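Local coordinates for O-succinylhomoserine sulfhydrylase (Mycobacterium tuberculosis, PDB 3NDN), which probably catalyses the pyridoxal-phosphate-dependent formation of L-homocysteine from O-succinyl-L-homoserine and hydrogen sulfide, a step of methionine biosynthesis, at residues A[107-110]-A[111-115]; A[139-143]-A[144-148]; A[161-164]-A[165-169]; A[204-208]-A[209-213]; A[72-75]-A[76-80]. All coordinates share one frame; numbering follows the deposited sequence.

Contact 1: A[107-110]-A[111-115]; sequences AAVF and TSLGA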
loop_
_atom_site.group_PDB
_atom_site.type_symbol
_atom_site.label_atom_id
_atom_site.label_comp_id
_atom_site.label_asym_id
_atom_site.label_seq_id
_atom_site.Cartn_x
_atom_site.Cartn_y
_atom_site.Cartn_z
ATOM N N ALA A 107 -14.573 8.031 -16.083
ATOM C CA ALA A 107 -14.613 6.708 -16.718
ATOM C C ALA A 107 -16.001 6.067 -16.602
ATOM O O ALA A 107 -16.476 5.475 -17.577
ATOM C CB ALA A 107 -13.546 5.801 -16.155
ATOM N N ALA A 108 -16.659 6.206 -15.435
ATOM C CA ALA A 108 -18.046 5.738 -15.276
ATOM C C ALA A 108 -19.027 6.489 -16.195
ATOM O O ALA A 108 -19.863 5.862 -16.828
ATOM C CB ALA A 108 -18.516 5.816 -13.796
ATOM N N VAL A 109 -18.918 7.821 -16.245
ATOM C CA VAL A 109 -19.764 8.645 -17.107
ATOM C C VAL A 109 -19.617 8.298 -18.600
ATOM O O VAL A 109 -20.625 8.059 -19.288
ATOM C CB VAL A 109 -19.504 10.175 -16.888
ATOM C CG1 VAL A 109 -20.307 11.014 -17.886
ATOM C CG2 VAL A 109 -19.826 10.571 -15.460
ATOM N N PHE A 110 -18.371 8.256 -19.095
ATOM C CA PHE A 110 -18.127 7.980 -20.518
ATOM C C PHE A 110 -18.548 6.551 -20.905
ATOM O O PHE A 110 -19.244 6.351 -21.914
ATOM C CB PHE A 110 -16.659 8.261 -20.946
ATOM C CG PHE A 110 -16.360 7.797 -22.344
ATOM C CD1 PHE A 110 -16.793 8.543 -23.450
ATOM C CD2 PHE A 110 -15.731 6.569 -22.563
ATOM C CE1 PHE A 110 -16.571 8.098 -24.751
ATOM C CE2 PHE A 110 -15.494 6.108 -23.853
ATOM C CZ PHE A 110 -15.917 6.867 -24.961
ATOM N N THR A 111 -18.148 5.565 -20.103
ATOM C CA THR A 111 -18.465 4.165 -20.408
ATOM C C THR A 111 -19.977 3.868 -20.311
ATOM O O THR A 111 -20.509 3.117 -21.134
ATOM C CB THR A 111 -17.600 3.175 -19.573
ATOM O OG1 THR A 111 -16.212 3.405 -19.864
ATOM C CG2 THR A 111 -17.931 1.725 -19.886
ATOM N N SER A 112 -20.668 4.490 -19.356
ATOM C CA SER A 112 -22.115 4.241 -19.186
ATOM C C SER A 112 -22.896 4.779 -20.401
ATOM O O SER A 112 -23.773 4.081 -20.944
ATOM C CB SER A 112 -22.649 4.823 -17.879
ATOM O OG SER A 112 -22.616 6.247 -17.865
ATOM N N LEU A 113 -22.554 6.003 -20.813
ATOM C CA LEU A 113 -23.147 6.638 -21.991
ATOM C C LEU A 113 -22.746 5.964 -23.301
ATOM O O LEU A 113 -23.594 5.783 -24.193
ATOM C CB LEU A 113 -22.820 8.135 -22.034
ATOM C CG LEU A 113 -23.459 9.001 -20.953
ATOM C CD1 LEU A 113 -22.870 10.413 -20.975
ATOM C CD2 LEU A 113 -24.994 9.054 -21.100
ATOM N N GLY A 114 -21.469 5.590 -23.419
ATOM C CA GLY A 114 -20.969 4.879 -24.596
ATOM C C GLY A 114 -21.628 3.517 -24.770
ATOM O O GLY A 114 -21.816 3.043 -25.893
ATOM N N ALA A 115 -21.996 2.893 -23.653
ATOM C CA ALA A 115 -22.710 1.621 -23.660
ATOM C C ALA A 115 -24.105 1.724 -24.297
ATOM O O ALA A 115 -24.636 0.725 -24.780
ATOM C CB ALA A 115 -22.855 1.118 -22.224
#
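Thr111 turns back to Ala107 O, and Ser112 to Ala108 O and Val109 O, in the tightly packed, polar part of the buried helix 105-114. Thr111 N donates to Ala107 O over 3.0 Å, the regular i to i+4 bond, and Thr111 OG1 lies 3.1 Å from the same Ala107 O. The hydroxyl gets there by standing beside its own backbone N (chi1 -60°). In Ser112 the OG is held between the backbone N and the carbonyl carbon (chi1 67°), which sets it 3.0 Å from Ala108 O and also 3.0 Å from Val109 O; its proton could serve either. Small hydroxyl residues suit a buried helix face because carbonyls of the helix itself lie ready for their polar ends. Gly114 N closes the turn on Phe110 O at 2.8 Å, and with no side chain it adds no bulk beside that oxygen.

The apolar part is looser. Val109 and Leu113 run side by side, pointing the same way, with CG1 of Val109 4.1 Å from CD1 of Leu113, while the Phe110 ring packs on Leu141 and Trp144. Even this part is covered by protein: Val109, Phe110 and Leu113 pack on helix 131-143, Phe110 also meets Thr258 of the second subunit, Thr111 leans on helix 244-258, and Ala108, Thr111 and Ser112 rest on Ile240 of strand 238-242.

Contact 2: A[139-143]-A[144-148]; sequences EILPR and WGVQT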
loop_
_atom_site.group_PDB
_atom_site.type_symbol
_atom_site.label_atom_id
_atom_site.label_comp_id
_atom_site.label_asym_id
_atom_site.label_seq_id
_atom_site.Cartn_x
_atom_site.Cartn_y
_atom_site.Cartn_z
ATOM N N GLU A 139 -18.741 17.251 -27.368
ATOM C CA GLU A 139 -17.622 17.116 -28.315
ATOM C C GLU A 139 -17.152 15.686 -28.603
ATOM O O GLU A 139 -16.998 15.307 -29.772
ATOM C CB GLU A 139 -16.422 17.960 -27.871
ATOM C CG GLU A 139 -16.693 19.473 -27.771
ATOM C CD GLU A 139 -15.509 20.243 -27.195
ATOM O OE1 GLU A 139 -14.358 19.793 -27.353
ATOM O OE2 GLU A 139 -15.724 21.314 -26.584
ATOM N N ILE A 140 -16.892 14.904 -27.551
ATOM C CA ILE A 140 -16.294 13.572 -27.732
ATOM C C ILE A 140 -17.258 12.564 -28.373
ATOM O O ILE A 140 -16.889 11.879 -29.328
ATOM C CB ILE A 140 -15.660 13.024 -26.414
ATOM C CG1 ILE A 140 -14.490 13.923 -25.983
ATOM C CG2 ILE A 140 -15.198 11.559 -26.593
ATOM C CD1 ILE A 140 -13.871 13.584 -24.600
ATOM N N LEU A 141 -18.483 12.467 -27.863
ATOM C CA LEU A 141 -19.448 11.540 -28.442
ATOM C C LEU A 141 -19.975 11.960 -29.852
ATOM O O LEU A 141 -20.111 11.104 -30.727
ATOM C CB LEU A 141 -20.588 11.219 -27.455
ATOM C CG LEU A 141 -20.197 10.275 -26.304
ATOM C CD1 LEU A 141 -21.289 10.192 -25.234
ATOM C CD2 LEU A 141 -19.839 8.875 -26.818
ATOM N N PRO A 142 -20.265 13.260 -30.068
ATOM C CA PRO A 142 -20.630 13.663 -31.444
ATOM C C PRO A 142 -19.526 13.441 -32.504
ATOM O O PRO A 142 -19.849 13.219 -33.676
ATOM C CB PRO A 142 -20.978 15.149 -31.289
ATOM C CG PRO A 142 -21.508 15.245 -29.851
ATOM C CD PRO A 142 -20.520 14.350 -29.108
ATOM N N ARG A 143 -18.250 13.466 -32.105
ATOM C CA ARG A 143 -17.138 13.152 -33.039
ATOM C C ARG A 143 -17.239 11.692 -33.526
ATOM O O ARG A 143 -16.795 11.356 -34.631
ATOM C CB ARG A 143 -15.761 13.444 -32.398
ATOM C CG ARG A 143 -14.528 13.106 -33.266
ATOM C CD ARG A 143 -13.229 13.566 -32.582
ATOM N NE ARG A 143 -11.994 13.058 -33.194
ATOM C CZ ARG A 143 -11.349 11.957 -32.799
ATOM N NH1 ARG A 143 -11.839 11.208 -31.813
ATOM N NH2 ARG A 143 -10.216 11.591 -33.400
ATOM N N TRP A 144 -17.860 10.850 -32.703
ATOM C CA TRP A 144 -18.097 9.442 -33.024
ATOM C C TRP A 144 -19.555 9.166 -33.486
ATOM O O TRP A 144 -20.044 8.025 -33.415
ATOM C CB TRP A 144 -17.675 8.540 -31.839
ATOM C CG TRP A 144 -16.156 8.349 -31.718
ATOM C CD1 TRP A 144 -15.257 8.197 -32.753
ATOM C CD2 TRP A 144 -15.379 8.265 -30.503
ATOM N NE1 TRP A 144 -13.973 8.032 -32.251
ATOM C CE2 TRP A 144 -14.021 8.073 -30.881
ATOM C CE3 TRP A 144 -15.696 8.346 -29.136
ATOM C CZ2 TRP A 144 -12.980 7.968 -29.937
ATOM C CZ3 TRP A 144 -14.664 8.238 -28.200
ATOM C CH2 TRP A 144 -13.324 8.048 -28.604
ATOM N N GLY A 145 -20.242 10.217 -33.955
ATOM C CA GLY A 145 -21.540 10.064 -34.646
ATOM C C GLY A 145 -22.819 10.184 -33.830
ATOM O O GLY A 145 -23.930 10.042 -34.377
ATOM N N VAL A 146 -22.684 10.450 -32.530
ATOM C CA VAL A 146 -23.843 10.593 -31.646
ATOM C C VAL A 146 -24.556 11.949 -31.848
ATOM O O VAL A 146 -23.891 12.981 -32.008
ATOM C CB VAL A 146 -23.418 10.394 -30.153
ATOM C CG1 VAL A 146 -24.556 10.733 -29.194
ATOM C CG2 VAL A 146 -22.920 8.966 -29.933
ATOM N N GLN A 147 -25.896 11.932 -31.873
ATOM C CA GLN A 147 -26.694 13.169 -31.898
ATOM C C GLN A 147 -27.033 13.616 -30.470
ATOM O O GLN A 147 -27.734 12.901 -29.742
ATOM C CB GLN A 147 -28.020 12.983 -32.669
ATOM C CG GLN A 147 -27.953 12.268 -34.029
ATOM C CD GLN A 147 -29.336 12.159 -34.697
ATOM O OE1 GLN A 147 -29.812 11.062 -35.015
ATOM N NE2 GLN A 147 -29.992 13.300 -34.882
ATOM N N THR A 148 -26.564 14.804 -30.083
ATOM C CA THR A 148 -26.799 15.356 -28.746
ATOM C C THR A 148 -27.620 16.649 -28.809
ATOM O O THR A 148 -27.286 17.567 -29.564
ATOM C CB THR A 148 -25.454 15.615 -28.004
ATOM O OG1 THR A 148 -24.706 14.389 -27.926
ATOM C CG2 THR A 148 -25.678 16.172 -26.604
HETATM O O HOH W 1 -23.001 14.036 -34.374
#
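Ile140 and Trp144 lie alongside each other and point the same way, so that the branch methyl CG2 of Ile140 comes within 3.7 Å of Trp144 CZ3 on the six-membered ring. Arg143 approaches from the same side of the ring plane, also obliquely, but at the NE1 end of the indole. Its chain is stretched out, with CG anti to the backbone N (chi1 178°), and NH1 ends 3.9 Å from Trp144 NE1 with guanidinium and ring planes 54° apart, so the two groups do not stack. Leu141 CB and Val146 CB meet at 4.0 Å.

The backbone here forms a Schellman motif that ends helix 131-143: Val146 N reaches Leu141 O at 3.2 Å and Gly145 N reaches Pro142 O at 3.0 Å. Gly145 has positive phi (94°), a conformation glycine adopts easily. A water molecule donates to Val146 O at 2.7 Å and weakly to Pro142 O.

Both polar ends turn to the second subunit, where Arg143 NH1 bonds Gly114 O and Trp144 NE1 bonds Leu117 O; the two Trp144 rings also meet. The chemistry is thus divided: apolar contacts and backbone bonds fix the helix end, while the N-H groups of Arg143 and Trp144 pin it to backbone carbonyls across the interface with the second subunit.

Contact 3: A[161-164]-A[165-169]; sequences RALS and VPTQA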
loop_
_atom_site.group_PDB
_atom_site.type_symbol
_atom_site.label_atom_id
_atom_site.label_comp_id
_atom_site.label_asym_id
_atom_site.label_seq_id
_atom_site.Cartn_x
_atom_site.Cartn_y
_atom_site.Cartn_z
ATOM N N ARG A 161 -40.449 18.909 -25.190
ATOM C CA ARG A 161 -40.171 19.150 -26.620
ATOM C C ARG A 161 -39.015 18.310 -27.178
ATOM O O ARG A 161 -39.121 17.764 -28.274
ATOM C CB ARG A 161 -39.962 20.645 -26.910
ATOM C CG ARG A 161 -41.241 21.482 -26.726
ATOM C CD ARG A 161 -41.109 22.908 -27.276
ATOM N NE ARG A 161 -40.156 23.738 -26.522
ATOM C CZ ARG A 161 -40.452 24.450 -25.433
ATOM N NH1 ARG A 161 -41.681 24.445 -24.929
ATOM N NH2 ARG A 161 -39.510 25.167 -24.836
ATOM N N ALA A 162 -37.918 18.208 -26.430
ATOM C CA ALA A 162 -36.768 17.393 -26.855
ATOM C C ALA A 162 -37.078 15.900 -26.892
ATOM O O ALA A 162 -36.508 15.173 -27.708
ATOM C CB ALA A 162 -35.556 17.658 -25.965
ATOM N N LEU A 163 -37.971 15.449 -26.010
ATOM C CA LEU A 163 -38.334 14.028 -25.914
ATOM C C LEU A 163 -39.639 13.651 -26.663
ATOM O O LEU A 163 -40.328 12.693 -26.295
ATOM C CB LEU A 163 -38.393 13.580 -24.435
ATOM C CG LEU A 163 -37.071 13.531 -23.633
ATOM C CD1 LEU A 163 -37.332 13.342 -22.135
ATOM C CD2 LEU A 163 -36.094 12.460 -24.153
ATOM N N SER A 164 -39.968 14.390 -27.717
ATOM C CA SER A 164 -41.176 14.092 -28.494
ATOM C C SER A 164 -40.894 13.176 -29.701
ATOM O O SER A 164 -41.797 12.871 -30.483
ATOM C CB SER A 164 -41.883 15.378 -28.918
ATOM O OG SER A 164 -41.086 16.094 -29.839
ATOM N N VAL A 165 -39.641 12.747 -29.843
ATOM C CA VAL A 165 -39.241 11.740 -30.842
ATOM C C VAL A 165 -38.420 10.632 -30.152
ATOM O O VAL A 165 -37.872 10.880 -29.077
ATOM C CB VAL A 165 -38.426 12.362 -32.023
ATOM C CG1 VAL A 165 -39.267 13.379 -32.812
ATOM C CG2 VAL A 165 -37.115 12.986 -31.536
ATOM N N PRO A 166 -38.340 9.414 -30.750
ATOM C CA PRO A 166 -37.559 8.317 -30.137
ATOM C C PRO A 166 -36.130 8.712 -29.764
ATOM O O PRO A 166 -35.437 9.365 -30.554
ATOM C CB PRO A 166 -37.553 7.227 -31.214
ATOM C CG PRO A 166 -38.849 7.467 -31.979
ATOM C CD PRO A 166 -39.061 8.965 -31.963
ATOM N N THR A 167 -35.718 8.303 -28.563
ATOM C CA THR A 167 -34.450 8.710 -27.938
ATOM C C THR A 167 -33.811 7.485 -27.243
ATOM O O THR A 167 -34.534 6.589 -26.775
ATOM C CB THR A 167 -34.714 9.893 -26.947
ATOM O OG1 THR A 167 -35.277 11.002 -27.673
ATOM C CG2 THR A 167 -33.445 10.355 -26.212
ATOM N N GLN A 168 -32.473 7.433 -27.204
ATOM C CA GLN A 168 -31.744 6.314 -26.574
ATOM C C GLN A 168 -31.312 6.572 -25.115
ATOM O O GLN A 168 -31.406 5.673 -24.273
ATOM C CB GLN A 168 -30.526 5.898 -27.421
ATOM C CG GLN A 168 -30.842 4.953 -28.584
ATOM C CD GLN A 168 -31.562 5.657 -29.731
ATOM O OE1 GLN A 168 -31.145 6.734 -30.174
ATOM N NE2 GLN A 168 -32.654 5.060 -30.203
ATOM N N ALA A 169 -30.852 7.791 -24.821
ATOM C CA ALA A 169 -30.361 8.131 -23.474
ATOM C C ALA A 169 -30.720 9.546 -23.025
ATOM O O ALA A 169 -30.865 10.445 -23.849
ATOM C CB ALA A 169 -28.842 7.900 -23.369
#
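Helix 156-162 returns to the central sheet through the loop leading into strand 169-173, and in that loop Leu163 and Thr167 meet across the turn. Leu163 CD2 approaches the branched end of Thr167, 3.9 Å from OG1 and 4.0 Å from CG2, the two side chains crossing at about a right angle. A branched residue with one polar and one apolar arm suits this place: both arms touch the leucine methyl, and the hydroxyl can bond the backbone as well.

That hydroxyl donates to Val165 O over 3.0 Å. It also takes a hydrogen bond from Arg122 NH1, which binds Ala162 O as well, so one guanidinium ties the last helical residue to the loop. Ser164 OG folds back to donate to Arg161 O at 3.0 Å and satisfies a carbonyl at the helix end. Val165 N, by contrast, is buried without a partner in the model.

Leu163 and Thr167 both rest on Val124 of strand 122-126. Such a return from helix to parallel strand belongs to the beta-alpha-beta crossovers of the large domain of fold type I pyridoxal-phosphate enzymes.

Contact 4: A[204-208]-A[209-213]; sequences VFATP and LLQQG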
loop_
_atom_site.group_PDB
_atom_site.type_symbol
_atom_site.label_atom_id
_atom_site.label_comp_id
_atom_site.label_asym_id
_atom_site.label_seq_id
_atom_site.Cartn_x
_atom_site.Cartn_y
_atom_site.Cartn_z
ATOM N N VAL A 204 -23.328 12.448 -7.631
ATOM C CA VAL A 204 -22.112 12.760 -6.845
ATOM C C VAL A 204 -22.324 13.819 -5.740
ATOM O O VAL A 204 -21.874 13.628 -4.606
ATOM C CB VAL A 204 -20.907 13.131 -7.766
ATOM C CG1 VAL A 204 -19.658 13.429 -6.940
ATOM C CG2 VAL A 204 -20.613 11.984 -8.742
ATOM N N PHE A 205 -23.004 14.920 -6.078
ATOM C CA PHE A 205 -23.348 15.999 -5.135
ATOM C C PHE A 205 -24.111 15.505 -3.889
ATOM O O PHE A 205 -23.770 15.864 -2.754
ATOM C CB PHE A 205 -24.180 17.051 -5.887
ATOM C CG PHE A 205 -24.273 18.402 -5.200
ATOM C CD1 PHE A 205 -23.430 19.450 -5.582
ATOM C CD2 PHE A 205 -25.226 18.636 -4.206
ATOM C CE1 PHE A 205 -23.524 20.706 -4.978
ATOM C CE2 PHE A 205 -25.334 19.901 -3.591
ATOM C CZ PHE A 205 -24.475 20.934 -3.982
ATOM N N ALA A 206 -25.119 14.661 -4.098
ATOM C CA ALA A 206 -26.004 14.211 -3.015
ATOM C C ALA A 206 -25.532 13.002 -2.183
ATOM O O ALA A 206 -25.847 12.915 -0.989
ATOM C CB ALA A 206 -27.402 13.946 -3.577
ATOM N N THR A 207 -24.793 12.082 -2.813
ATOM C CA THR A 207 -24.449 10.756 -2.253
ATOM C C THR A 207 -25.697 9.858 -2.115
ATOM O O THR A 207 -26.824 10.368 -2.055
ATOM C CB THR A 207 -23.721 10.828 -0.860
ATOM O OG1 THR A 207 -24.698 10.890 0.195
ATOM C CG2 THR A 207 -22.775 12.040 -0.765
ATOM N N PRO A 208 -25.504 8.519 -2.047
ATOM C CA PRO A 208 -26.636 7.587 -1.852
ATOM C C PRO A 208 -27.353 7.736 -0.508
ATOM O O PRO A 208 -28.430 7.147 -0.290
ATOM C CB PRO A 208 -25.993 6.191 -1.963
ATOM C CG PRO A 208 -24.524 6.399 -1.923
ATOM C CD PRO A 208 -24.245 7.812 -2.354
ATOM N N LEU A 209 -26.787 8.533 0.384
ATOM C CA LEU A 209 -27.399 8.701 1.681
ATOM C C LEU A 209 -28.510 9.763 1.664
ATOM O O LEU A 209 -29.426 9.708 2.492
ATOM C CB LEU A 209 -26.340 9.004 2.736
ATOM C CG LEU A 209 -25.594 7.809 3.348
ATOM C CD1 LEU A 209 -24.991 6.859 2.316
ATOM C CD2 LEU A 209 -24.528 8.319 4.271
ATOM N N LEU A 210 -28.428 10.721 0.740
ATOM C CA LEU A 210 -29.384 11.851 0.745
ATOM C C LEU A 210 -30.402 11.883 -0.409
ATOM O O LEU A 210 -31.388 12.614 -0.332
ATOM C CB LEU A 210 -28.656 13.192 0.856
ATOM C CG LEU A 210 -27.661 13.396 2.006
ATOM C CD1 LEU A 210 -27.091 14.796 1.946
ATOM C CD2 LEU A 210 -28.304 13.118 3.385
ATOM N N GLN A 211 -30.160 11.103 -1.459
ATOM C CA GLN A 211 -31.024 11.070 -2.662
ATOM C C GLN A 211 -30.927 9.687 -3.323
ATOM O O GLN A 211 -29.820 9.229 -3.646
ATOM C CB GLN A 211 -30.600 12.164 -3.653
ATOM C CG GLN A 211 -31.464 12.271 -4.916
ATOM C CD GLN A 211 -31.193 13.544 -5.695
ATOM O OE1 GLN A 211 -31.985 14.483 -5.660
ATOM N NE2 GLN A 211 -30.070 13.582 -6.408
ATOM N N GLN A 212 -32.070 9.028 -3.524
ATOM C CA GLN A 212 -32.088 7.661 -4.089
ATOM C C GLN A 212 -32.905 7.517 -5.387
ATOM O O GLN A 212 -34.142 7.577 -5.381
ATOM C CB GLN A 212 -32.528 6.647 -3.020
ATOM C CG GLN A 212 -31.429 6.403 -1.986
ATOM C CD GLN A 212 -31.724 5.264 -1.045
ATOM O OE1 GLN A 212 -32.617 5.364 -0.197
ATOM N NE2 GLN A 212 -30.957 4.166 -1.171
ATOM N N GLY A 213 -32.195 7.334 -6.500
ATOM C CA GLY A 213 -32.824 7.350 -7.823
ATOM C C GLY A 213 -33.604 6.119 -8.261
ATOM O O GLY A 213 -34.573 6.240 -9.016
#
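Thr207 reaches Leu209 through two torsions: a chi1 of 86° keeps OG1 close over the backbone, and a psi of 159° brings Leu209 N round to it. Its phi is positive (67°), unusual for a beta-branched residue. OG1 accepts a hydrogen bond from Leu209 N at 3.2 Å, which makes an ST turn and starts the short, weakly bonded helix 207-210 between strands 198-202 and 220-224. The same oxygen gives its proton to Ala206 O, only 2.6 Å away, in the carbonyl plane and on a lone pair. With one bond accepted and one donated, the hydroxyl is fixed in rotation, a role that needs a side-chain oxygen close to the backbone.

The carbonyl of Thr207 carries the rest of the turn. Leu210 N bonds Thr207 O at 3.2 Å, approaching from above the carbonyl plane, and Gln211 N reaches it only weakly. Pro208 suits the first turn, where a nitrogen without hydrogen costs no helical bond; its O lies 3.5 Å from Gln212 CG, while Leu210 CB passes 3.4 Å from Ala206 O.

Around the turn, Thr207 and Leu209 pack on Val281 of helix 277-296, Pro208 on Tyr223 of strand 220-224, and Thr207 also on His228, next in sequence to Lys227, the predicted pyridoxal-phosphate lysine. Gln211 runs out extended, so that its amide can donate through NE2 to Asn203 OD1 and Thr174 O, while its CB rests 3.7 Å from Ala206 CB.

Contact 5: A[72-75]-A[76-80]; sequences HYVY and SRYGN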
loop_
_atom_site.group_PDB
_atom_site.type_symbol
_atom_site.label_atom_id
_atom_site.label_comp_id
_atom_site.label_asym_id
_atom_site.label_seq_id
_atom_site.Cartn_x
_atom_site.Cartn_y
_atom_site.Cartn_z
ATOM N N HIS A 72 -14.772 -19.168 -11.652
ATOM C CA HIS A 72 -13.328 -18.981 -11.399
ATOM C C HIS A 72 -12.844 -17.652 -12.004
ATOM O O HIS A 72 -13.252 -17.283 -13.113
ATOM C CB HIS A 72 -12.581 -20.158 -12.059
ATOM C CG HIS A 72 -11.188 -20.394 -11.551
ATOM N ND1 HIS A 72 -10.175 -19.467 -11.680
ATOM C CD2 HIS A 72 -10.619 -21.492 -10.988
ATOM C CE1 HIS A 72 -9.056 -19.965 -11.177
ATOM N NE2 HIS A 72 -9.299 -21.195 -10.753
ATOM N N TYR A 73 -11.985 -16.927 -11.288
ATOM C CA TYR A 73 -11.456 -15.661 -11.816
ATOM C C TYR A 73 -10.486 -15.909 -12.978
ATOM O O TYR A 73 -9.866 -16.981 -13.044
ATOM C CB TYR A 73 -10.803 -14.828 -10.702
ATOM C CG TYR A 73 -11.812 -14.128 -9.809
ATOM C CD1 TYR A 73 -12.346 -12.883 -10.170
ATOM C CD2 TYR A 73 -12.239 -14.716 -8.594
ATOM C CE1 TYR A 73 -13.280 -12.236 -9.362
ATOM C CE2 TYR A 73 -13.182 -14.070 -7.770
ATOM C CZ TYR A 73 -13.688 -12.831 -8.155
ATOM O OH TYR A 73 -14.614 -12.166 -7.377
ATOM N N VAL A 74 -10.349 -14.934 -13.887
ATOM C CA VAL A 74 -9.530 -15.129 -15.116
ATOM C C VAL A 74 -8.456 -14.053 -15.329
ATOM O O VAL A 74 -7.303 -14.375 -15.617
ATOM C CB VAL A 74 -10.429 -15.248 -16.404
ATOM C CG1 VAL A 74 -9.592 -15.262 -17.682
ATOM C CG2 VAL A 74 -11.300 -16.491 -16.334
ATOM N N TYR A 75 -8.823 -12.778 -15.200
ATOM C CA TYR A 75 -7.874 -11.688 -15.405
ATOM C C TYR A 75 -8.427 -10.417 -14.768
ATOM O O TYR A 75 -9.606 -10.093 -14.944
ATOM C CB TYR A 75 -7.623 -11.456 -16.909
ATOM C CG TYR A 75 -6.404 -10.601 -17.230
ATOM C CD1 TYR A 75 -6.550 -9.316 -17.767
ATOM C CD2 TYR A 75 -5.107 -11.083 -17.010
ATOM C CE1 TYR A 75 -5.426 -8.516 -18.079
ATOM C CE2 TYR A 75 -3.972 -10.297 -17.318
ATOM C CZ TYR A 75 -4.140 -9.017 -17.844
ATOM O OH TYR A 75 -3.035 -8.245 -18.145
ATOM N N SER A 76 -7.569 -9.712 -14.040
ATOM C CA SER A 76 -7.981 -8.562 -13.226
ATOM C C SER A 76 -8.494 -7.326 -13.960
ATOM O O SER A 76 -9.182 -6.496 -13.339
ATOM C CB SER A 76 -6.885 -8.184 -12.217
ATOM O OG SER A 76 -6.816 -9.144 -11.173
ATOM N N ARG A 77 -8.196 -7.184 -15.262
ATOM C CA ARG A 77 -8.782 -6.085 -16.033
ATOM C C ARG A 77 -10.310 -6.101 -15.961
ATOM O O ARG A 77 -10.936 -5.035 -15.977
ATOM C CB ARG A 77 -8.328 -6.061 -17.513
ATOM C CG ARG A 77 -8.371 -4.655 -18.150
ATOM C CD ARG A 77 -8.232 -4.640 -19.699
ATOM N NE ARG A 77 -7.131 -5.478 -20.192
ATOM C CZ ARG A 77 -7.294 -6.658 -20.786
ATOM N NH1 ARG A 77 -6.228 -7.349 -21.193
ATOM N NH2 ARG A 77 -8.517 -7.146 -20.987
ATOM N N TYR A 78 -10.918 -7.277 -15.867
ATOM C CA TYR A 78 -12.383 -7.310 -15.754
ATOM C C TYR A 78 -13.006 -8.096 -14.599
ATOM O O TYR A 78 -14.226 -8.169 -14.508
ATOM C CB TYR A 78 -13.034 -7.726 -17.064
ATOM C CG TYR A 78 -12.473 -8.995 -17.648
ATOM C CD1 TYR A 78 -11.424 -8.947 -18.573
ATOM C CD2 TYR A 78 -13.003 -10.236 -17.316
ATOM C CE1 TYR A 78 -10.916 -10.098 -19.131
ATOM C CE2 TYR A 78 -12.491 -11.409 -17.882
ATOM C CZ TYR A 78 -11.451 -11.323 -18.787
ATOM O OH TYR A 78 -10.916 -12.463 -19.355
ATOM N N GLY A 79 -12.187 -8.657 -13.723
ATOM C CA GLY A 79 -12.697 -9.247 -12.467
ATOM C C GLY A 79 -11.570 -9.563 -11.496
ATOM O O GLY A 79 -10.570 -10.161 -11.891
ATOM N N ASN A 80 -11.751 -9.181 -10.230
ATOM C CA ASN A 80 -10.763 -9.387 -9.142
ATOM C C ASN A 80 -11.516 -9.545 -7.790
ATOM O O ASN A 80 -12.507 -8.842 -7.553
ATOM C CB ASN A 80 -9.770 -8.205 -9.124
ATOM C CG ASN A 80 -8.858 -8.189 -7.878
ATOM O OD1 ASN A 80 -9.289 -7.800 -6.793
ATOM N ND2 ASN A 80 -7.581 -8.585 -8.052
HETATM O O HOH W 2 -11.496 -12.390 -13.820
#
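Tyr75 O gathers the backbone hydrogen bonds that turn this loop: it accepts from Tyr78 N at 3.2 Å and from Gly79 N, also at 3.2 Å, the first coming from above the carbonyl plane and the second closer to it. A water molecule accepts from Val74 N at 2.8 Å and donates to Gly79 O, tying the two arms together.

Among side-chain hydrogen bonds, His72 ND1 donates to Tyr73 O in the plane of its imidazole. Asn80 ND2 donates to Ser76 OG at 3.3 Å and also bonds Tyr49 O, while Ser76 OG bonds Thr51 O.

Side-chain packing round the rings comes next. Tyr73 CD1 lies 3.7 Å from Gly79 C and its CE1 3.5 Å from Asn80 N. A chi1 of 51° folds the Tyr78 ring back until Tyr75 O sits over the centre of one face, and Tyr78 OH is brought 3.5 Å from Val74 CG1. Tyr75 CE1 lies over one face of the Arg77 guanidinium, 3.4 Å from NH1, with the two planes 50° apart. Both groups also reach the second subunit: Tyr75 OH and Arg77 NE hydrogen-bond its pyridoxal-phosphate lysine side chain, so this loop completes a neighbour's active site. The phenol offers a terminal O-H, while Arg77 spends NE on the cofactor and NH2 on Arg256 O.

The loop runs between helix 59-66, where Val74 meets Phe66, and helix 81-94, which Asn80 caps by OD1 to Val83 N, while Tyr73 OH bonds Ser84 on its first turn.

Contact 1 is wholly buried, contact 3 is buried though some of its residues are exposed, and contacts 2, 4 and 5 are partly buried. Contacts 1 and 2 touch each other, Phe110 packing on Trp144, Ile140 and Leu141, and both reach the second subunit, as contact 5 does. Contacts 3 and 4 stay within their own chain. Contacts 2 and 3 are both helix-to-strand returns beside the large sheet, but one ends its helix with a glycine and the other with serine and arginine bonds. Chemistry follows place: hydroxyl-to-carbonyl bonds within the helix in contact 1, an ST turn in contact 4, and aromatic and cofactor-facing groups in contact 5, whose centre lies about 38 Å from that of contact 3.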